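Oxidoreductase, NAD-binding/iron-sulfur cluster-binding protein (Nitratireductor pacificus pht-3B, PDB 6ZXU) catalyses the reductive removal of halogen from organohalide compounds, using a bound cobalamin and two [4Fe-4S] clusters. Local coordinates at residues K384-G387 and Y388-A392; L43-E46 and R47-R50; G256-P260 and E261-G265. One frame throughout, in Å; residues are numbered along the deposited sequence.

Contact 1. Residues K384-G387 and Y388-A392; sequences KALG and YYLGA
Gly387 O, in the last turn of helix 376-390, accepts the backbone N-H of Ala392 at 2.9 Å, and Gly391 N weakly bonds Tyr388 O, the two bonds of a Schellman motif. The Ala392 N-H points almost straight at the oxygen (163°), although its nitrogen stands above the carbonyl plane. Gly391 makes the reversal possible: its phi of 123° would press a side chain against the preceding carbonyl oxygen, which suits glycine alone. Ala392 brings its small methyl back under the helix end, CB lying 3.4 Å from Gly387 O. Just before, the regular i to i+4 pattern holds, with Tyr389 N bonded to Ala385 O at 2.9 Å.

Two leucines form the apolar side of the turn. Leu386 and Leu390 run side by side in the same direction, their CD1 atoms 4.1 Å apart, and both press on Met463 of helix 445-469, where branched hydrocarbon fits a buried helix-helix interface. Tyr389 swings CG anti to its own N (chi1 172°), which carries the ring out toward helices 161-164 and 168-190; there its hydroxyl bonds Thr167 and Arg171 makes a cation-pi contact. Arg171 and Arg175 also bond the carbonyl oxygens of Tyr389 and Leu390, which would probably balance the partial negative charge of the helix end. On another side, the Tyr388 hydroxyl oxygen accepts the N-H of Val395 in the strand that follows, while its ring lies obliquely along the preceding turn, CD2 only 3.0 Å from Lys384 O.

Contact 2. Residues L43-E46 and R47-R50; sequences LALE and RLAR
Leu45 O is gripped by three donors: Leu48 N, Arg50 NH2 and a water. The Arg50 bond is 3.0 Å long from NH2 to Leu45 O and nearly straight (176°), and the oxygen lies in the guanidinium plane. Leu48 N, 3.2 Å from Leu45 O, approaches from the opposite face of the carbonyl plane, so the two N-H groups clasp the oxygen between them. The water ties the same corner together, giving hydrogens to Leu45 O and Leu48 O and accepting from Arg50 NE. An extended arginine suits this place because one flat head can serve a carbonyl and a water along its edge while NH1 reaches on to Arg247 O and Gly214 O.

The bond from Leu48 N to Leu45 O and that from Arg47 N to Ala44 O (3.1 Å) both span three residues, as in a short 3-10 turn. Ala44, whose O takes the second of these, is itself the centre of an inverse gamma turn, which leads the chain in. Leu45 and Leu48 meet on one flank, CD2 of Leu45 lying 4.2 Å from CD1 of Leu48.

Acid and base are joined less directly on the exposed side. Glu46, with CG between its own N and carbonyl carbon (chi1 78°) and bent again at chi2, turns its carboxylate back so that OE2 accepts from a second water, 2.8 Å away; Arg47 NE donates to that water. Their firmer partners lie elsewhere, Arg36 for Glu46 and Asp267 for Arg47.

The turn sits in the loop leading to helix 74-85, with Leu43 and Leu45 against Met121 of strand 121-126 and Ala44 and Arg47 against helix 260-264.

Contact 3. Residues G256-P260 and E261-G265; sequences GETAP and EVMLG
Val262 sets its two methyls over the turn that precedes it: CG1 comes within 3.2 Å of Glu257 O, and CG2 lies 3.7 Å from Gly256 O and 4.3 Å from Ala259 CB. It is the rotamer with CG1 anti to the valine's own N (chi1 177°) that gives CG1 to Glu257 O and leaves CG2 to Gly256 O and Ala259. A beta-branched residue fits this buried spot, since its short, broad side chain also fills against Phe227.

The turn itself is a type I beta turn from Gly256 to Ala259, with glycine at its first position taking a positive phi. It delivers the chain to helix 260-264. Ala259 is the N-cap, and its carbonyl oxygen receives Met263 N at 2.9 Å in a nearly straight bond (176°), as well as a weak bond from Val262 N. Pro260 follows at the first helical position, where having no N-H costs nothing; its O takes Leu264 N at 3.1 Å.

Glu261 lies alongside the proline, pointing the same way. Its chain bends at chi2 (83°) and folds back over the helix start, bringing OE1 to 3.6 Å from Pro260 CD. A carboxylate beside the first turn probably feels the partial positive charge of the helix start, which may favour its charged form. At the far end the short helix closes in a Schellman motif with Gly265 as C-prime residue; its positive phi favours glycine. Met263 bends at chi2 and chi3 and extends toward Thr258, whose CG2 approaches Met263 CE to 4.4 Å, while Glu257 OE2 turns the other way to accept Phe227 N.

Contact 1 is a buried helix end about 14 Å from the chain centre, whereas contacts 2 and 3 lie about twice as far out, partly buried and at the surface. Those two touch: Arg47 CD packs 3.7 Å from Val262 CG2 and Leu48 reaches Glu257, so the 43-50 turn and the 256-265 segment pack together through Ala44, Leu48, Val262 and the aliphatic parts of Arg47 and Glu257. Contacts 1 and 3 each contain a glycine-ended Schellman close, but the first faces neighbouring helices with Leu386, Leu390 and Tyr389, while the second carries proline, glutamate and methionine at its outer side. Contact 2 relies more on arginine and water. Contact 1 stays apart, its nearest atoms about 16 Å from contact 2.

Contact 1. Residues K384-G387 and Y388-A392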
loop_
_atom_site.group_PDB
_atom_site.type_symbol
_atom_site.label_atom_id
_atom_site.label_comp_id
_atom_site.label_asym_id
_atom_site.label_seq_id
_atom_site.Cartn_x
_atom_site.Cartn_y
_atom_site.Cartn_z
ATOM N N LYS A 384 6.807 2.694 -16.323
ATOM C CA LYS A 384 7.080 3.425 -15.116
ATOM C C LYS A 384 6.230 4.689 -14.954
ATOM O O LYS A 384 5.587 4.864 -13.938
ATOM C CB LYS A 384 8.548 3.726 -14.950
ATOM C CG LYS A 384 9.392 2.494 -14.851
ATOM C CD LYS A 384 10.856 2.842 -14.670
ATOM C CE LYS A 384 11.681 1.595 -14.541
ATOM N NZ LYS A 384 13.076 1.968 -14.288
ATOM N N ALA A 385 6.169 5.514 -15.969
ATOM C CA ALA A 385 5.336 6.701 -15.961
ATOM C C ALA A 385 3.869 6.314 -15.692
ATOM O O ALA A 385 3.166 7.016 -14.908
ATOM C CB ALA A 385 5.445 7.440 -17.297
ATOM N N LEU A 386 3.410 5.241 -16.279
ATOM C CA LEU A 386 2.077 4.774 -16.106
ATOM C C LEU A 386 1.821 4.381 -14.674
ATOM O O LEU A 386 0.822 4.823 -14.050
ATOM C CB LEU A 386 1.786 3.641 -17.056
ATOM C CG LEU A 386 0.414 3.057 -17.056
ATOM C CD1 LEU A 386 -0.595 4.174 -17.334
ATOM C CD2 LEU A 386 0.203 1.913 -18.050
ATOM N N GLY A 387 2.721 3.643 -14.079
ATOM C CA GLY A 387 2.552 3.263 -12.647
ATOM C C GLY A 387 2.535 4.483 -11.729
ATOM O O GLY A 387 1.692 4.545 -10.852
ATOM N N TYR A 388 3.376 5.483 -11.976
ATOM C CA TYR A 388 3.427 6.691 -11.116
ATOM C C TYR A 388 2.172 7.531 -11.269
ATOM O O TYR A 388 1.541 7.914 -10.291
ATOM C CB TYR A 388 4.703 7.476 -11.340
ATOM C CG TYR A 388 5.934 6.702 -10.913
ATOM C CD1 TYR A 388 6.097 6.269 -9.575
ATOM C CD2 TYR A 388 6.944 6.429 -11.785
ATOM C CE1 TYR A 388 7.192 5.553 -9.197
ATOM C CE2 TYR A 388 8.095 5.719 -11.391
ATOM C CZ TYR A 388 8.205 5.279 -10.113
ATOM O OH TYR A 388 9.321 4.576 -9.680
ATOM N N TYR A 389 1.677 7.607 -12.493
ATOM C CA TYR A 389 0.424 8.276 -12.782
ATOM C C TYR A 389 -0.744 7.709 -12.033
ATOM O O TYR A 389 -1.646 8.439 -11.609
ATOM C CB TYR A 389 0.134 8.190 -14.315
ATOM C CG TYR A 389 -1.197 8.676 -14.752
ATOM C CD1 TYR A 389 -1.576 10.042 -14.665
ATOM C CD2 TYR A 389 -2.094 7.811 -15.325
ATOM C CE1 TYR A 389 -2.809 10.494 -15.165
ATOM C CE2 TYR A 389 -3.304 8.262 -15.843
ATOM C CZ TYR A 389 -3.643 9.618 -15.740
ATOM O OH TYR A 389 -4.846 9.995 -16.238
ATOM N N LEU A 390 -0.774 6.396 -11.917
ATOM C CA LEU A 390 -1.883 5.715 -11.294
ATOM C C LEU A 390 -1.734 5.650 -9.808
ATOM O O LEU A 390 -2.681 5.316 -9.104
ATOM C CB LEU A 390 -2.029 4.280 -11.872
ATOM C CG LEU A 390 -2.405 4.169 -13.350
ATOM C CD1 LEU A 390 -2.208 2.757 -13.846
ATOM C CD2 LEU A 390 -3.872 4.573 -13.475
ATOM N N GLY A 391 -0.570 5.952 -9.290
ATOM C CA GLY A 391 -0.387 6.068 -7.811
ATOM C C GLY A 391 0.660 5.193 -7.159
ATOM O O GLY A 391 0.707 5.103 -5.935
ATOM N N ALA A 392 1.478 4.483 -7.945
ATOM C CA ALA A 392 2.555 3.697 -7.328
ATOM C C ALA A 392 3.580 4.590 -6.652
ATOM O O ALA A 392 3.822 5.701 -7.081
ATOM C CB ALA A 392 3.214 2.807 -8.384
#

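Contact 2. Residues L43-E46 and R47-R50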
loop_
_atom_site.group_PDB
_atom_site.type_symbol
_atom_site.label_atom_id
_atom_site.label_comp_id
_atom_site.label_asym_id
_atom_site.label_seq_id
_atom_site.Cartn_x
_atom_site.Cartn_y
_atom_site.Cartn_z
ATOM N N LEU A 43 -2.330 19.084 3.855
ATOM C CA LEU A 43 -2.406 20.438 3.441
ATOM C C LEU A 43 -2.891 21.328 4.602
ATOM O O LEU A 43 -3.648 20.884 5.478
ATOM C CB LEU A 43 -3.368 20.580 2.211
ATOM C CG LEU A 43 -2.966 19.782 0.978
ATOM C CD1 LEU A 43 -4.124 19.815 0.001
ATOM C CD2 LEU A 43 -1.707 20.376 0.308
ATOM N N ALA A 44 -2.481 22.584 4.559
ATOM C CA ALA A 44 -2.804 23.560 5.641
ATOM C C ALA A 44 -4.195 24.191 5.396
ATOM O O ALA A 44 -4.344 25.413 5.368
ATOM C CB ALA A 44 -1.726 24.658 5.759
ATOM N N LEU A 45 -5.210 23.343 5.333
ATOM C CA LEU A 45 -6.580 23.769 5.085
ATOM C C LEU A 45 -7.120 24.658 6.228
ATOM O O LEU A 45 -7.914 25.552 6.014
ATOM C CB LEU A 45 -7.491 22.569 4.888
ATOM C CG LEU A 45 -7.122 21.593 3.756
ATOM C CD1 LEU A 45 -8.149 20.467 3.638
ATOM C CD2 LEU A 45 -6.911 22.303 2.467
ATOM N N GLU A 46 -6.673 24.417 7.422
ATOM C CA GLU A 46 -7.086 25.195 8.551
ATOM C C GLU A 46 -6.569 26.622 8.548
ATOM O O GLU A 46 -6.938 27.413 9.418
ATOM C CB GLU A 46 -6.713 24.470 9.869
ATOM C CG GLU A 46 -5.225 24.571 10.275
ATOM C CD GLU A 46 -4.250 23.570 9.550
ATOM O OE1 GLU A 46 -4.680 22.803 8.631
ATOM O OE2 GLU A 46 -3.039 23.599 9.890
ATOM N N ARG A 47 -5.710 27.001 7.613
ATOM C CA ARG A 47 -5.228 28.375 7.514
ATOM C C ARG A 47 -5.875 29.128 6.375
ATOM O O ARG A 47 -5.450 30.238 6.065
ATOM C CB ARG A 47 -3.683 28.348 7.353
ATOM C CG ARG A 47 -2.998 27.872 8.611
ATOM C CD ARG A 47 -1.497 28.021 8.463
ATOM N NE ARG A 47 -0.794 27.620 9.681
ATOM C CZ ARG A 47 -0.348 28.461 10.606
ATOM N NH1 ARG A 47 -0.541 29.763 10.498
ATOM N NH2 ARG A 47 0.299 27.984 11.673
ATOM N N LEU A 48 -6.886 28.557 5.740
ATOM C CA LEU A 48 -7.565 29.244 4.649
ATOM C C LEU A 48 -8.725 30.071 5.227
ATOM O O LEU A 48 -9.345 29.685 6.224
ATOM C CB LEU A 48 -8.118 28.268 3.662
ATOM C CG LEU A 48 -7.010 27.404 3.018
ATOM C CD1 LEU A 48 -7.620 26.449 2.051
ATOM C CD2 LEU A 48 -5.953 28.233 2.331
ATOM N N ALA A 49 -9.045 31.165 4.536
ATOM C CA ALA A 49 -10.135 32.041 4.956
ATOM C C ALA A 49 -11.474 31.353 4.686
ATOM O O ALA A 49 -11.708 30.885 3.606
ATOM C CB ALA A 49 -10.076 33.322 4.179
ATOM N N ARG A 50 -12.316 31.306 5.696
ATOM C CA ARG A 50 -13.624 30.676 5.643
ATOM C C ARG A 50 -14.740 31.619 6.196
ATOM O O ARG A 50 -14.483 32.564 6.925
ATOM C CB ARG A 50 -13.575 29.421 6.458
ATOM C CG ARG A 50 -12.747 28.345 5.768
ATOM C CD ARG A 50 -12.734 27.028 6.520
ATOM N NE ARG A 50 -11.605 26.275 5.981
ATOM C CZ ARG A 50 -11.627 25.544 4.893
ATOM N NH1 ARG A 50 -12.770 25.370 4.219
ATOM N NH2 ARG A 50 -10.474 24.974 4.468
HETATM O O HOH W 1 -9.656 27.528 7.819
HETATM O O HOH W 2 -0.558 24.679 9.399
#

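Contact 3. Residues G256-P260 and E261-G265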
loop_
_atom_site.group_PDB
_atom_site.type_symbol
_atom_site.label_atom_id
_atom_site.label_comp_id
_atom_site.label_asym_id
_atom_site.label_seq_id
_atom_site.Cartn_x
_atom_site.Cartn_y
_atom_site.Cartn_z
ATOM N N GLY A 256 -5.308 32.846 1.367
ATOM C CA GLY A 256 -4.183 32.656 2.258
ATOM C C GLY A 256 -3.274 31.458 1.926
ATOM O O GLY A 256 -2.496 31.026 2.802
ATOM N N GLU A 257 -3.372 30.920 0.716
ATOM C CA GLU A 257 -2.610 29.737 0.305
ATOM C C GLU A 257 -1.122 30.005 0.221
ATOM O O GLU A 257 -0.331 29.083 0.307
ATOM C CB GLU A 257 -2.991 29.268 -1.107
ATOM C CG GLU A 257 -4.344 28.651 -1.237
ATOM C CD GLU A 257 -4.812 28.542 -2.724
ATOM O OE1 GLU A 257 -5.887 29.227 -3.011
ATOM O OE2 GLU A 257 -4.158 27.778 -3.579
ATOM N N THR A 258 -0.710 31.246 0.102
ATOM C CA THR A 258 0.721 31.527 0.066
ATOM C C THR A 258 1.219 32.345 1.244
ATOM O O THR A 258 2.311 32.906 1.179
ATOM C CB THR A 258 1.057 32.259 -1.226
ATOM O OG1 THR A 258 0.281 33.467 -1.279
ATOM C CG2 THR A 258 0.760 31.339 -2.429
ATOM N N ALA A 259 0.453 32.373 2.340
ATOM C CA ALA A 259 0.963 32.910 3.599
ATOM C C ALA A 259 2.253 32.168 4.026
ATOM O O ALA A 259 2.469 31.025 3.648
ATOM C CB ALA A 259 -0.035 32.768 4.700
ATOM N N PRO A 260 3.151 32.840 4.750
ATOM C CA PRO A 260 4.455 32.270 5.044
ATOM C C PRO A 260 4.450 30.970 5.808
ATOM O O PRO A 260 5.279 30.095 5.557
ATOM C CB PRO A 260 5.090 33.358 5.922
ATOM C CG PRO A 260 4.497 34.644 5.360
ATOM C CD PRO A 260 3.047 34.260 5.187
ATOM N N GLU A 261 3.494 30.813 6.717
ATOM C CA GLU A 261 3.309 29.545 7.470
ATOM C C GLU A 261 2.876 28.409 6.588
ATOM O O GLU A 261 3.313 27.300 6.810
ATOM C CB GLU A 261 2.309 29.735 8.585
ATOM C CG GLU A 261 2.699 30.790 9.605
ATOM C CD GLU A 261 2.361 32.264 9.205
ATOM O OE1 GLU A 261 1.805 32.606 8.078
ATOM O OE2 GLU A 261 2.725 33.141 10.060
ATOM N N VAL A 262 2.098 28.705 5.546
ATOM C CA VAL A 262 1.686 27.721 4.624
ATOM C C VAL A 262 2.784 27.341 3.651
ATOM O O VAL A 262 2.998 26.135 3.367
ATOM C CB VAL A 262 0.416 28.202 3.845
ATOM C CG1 VAL A 262 0.002 27.194 2.819
ATOM C CG2 VAL A 262 -0.721 28.496 4.850
ATOM N N MET A 263 3.432 28.362 3.052
ATOM C CA MET A 263 4.521 28.155 2.125
ATOM C C MET A 263 5.586 27.270 2.720
ATOM O O MET A 263 6.058 26.325 2.055
ATOM C CB MET A 263 5.059 29.484 1.664
ATOM C CG MET A 263 6.260 29.390 0.723
ATOM S SD MET A 263 6.039 28.547 -0.885
ATOM C CE MET A 263 4.776 29.624 -1.610
ATOM N N LEU A 264 6.021 27.567 3.933
ATOM C CA LEU A 264 7.089 26.803 4.550
ATOM C C LEU A 264 6.656 25.504 5.226
ATOM O O LEU A 264 7.515 24.715 5.653
ATOM C CB LEU A 264 7.865 27.634 5.578
ATOM C CG LEU A 264 8.938 28.549 4.974
ATOM C CD1 LEU A 264 9.691 29.269 6.085
ATOM C CD2 LEU A 264 9.960 27.786 4.192
ATOM N N GLY A 265 5.352 25.310 5.406
ATOM C CA GLY A 265 4.870 24.069 5.965
ATOM C C GLY A 265 5.211 23.938 7.427
ATOM O O GLY A 265 5.585 22.890 7.899
#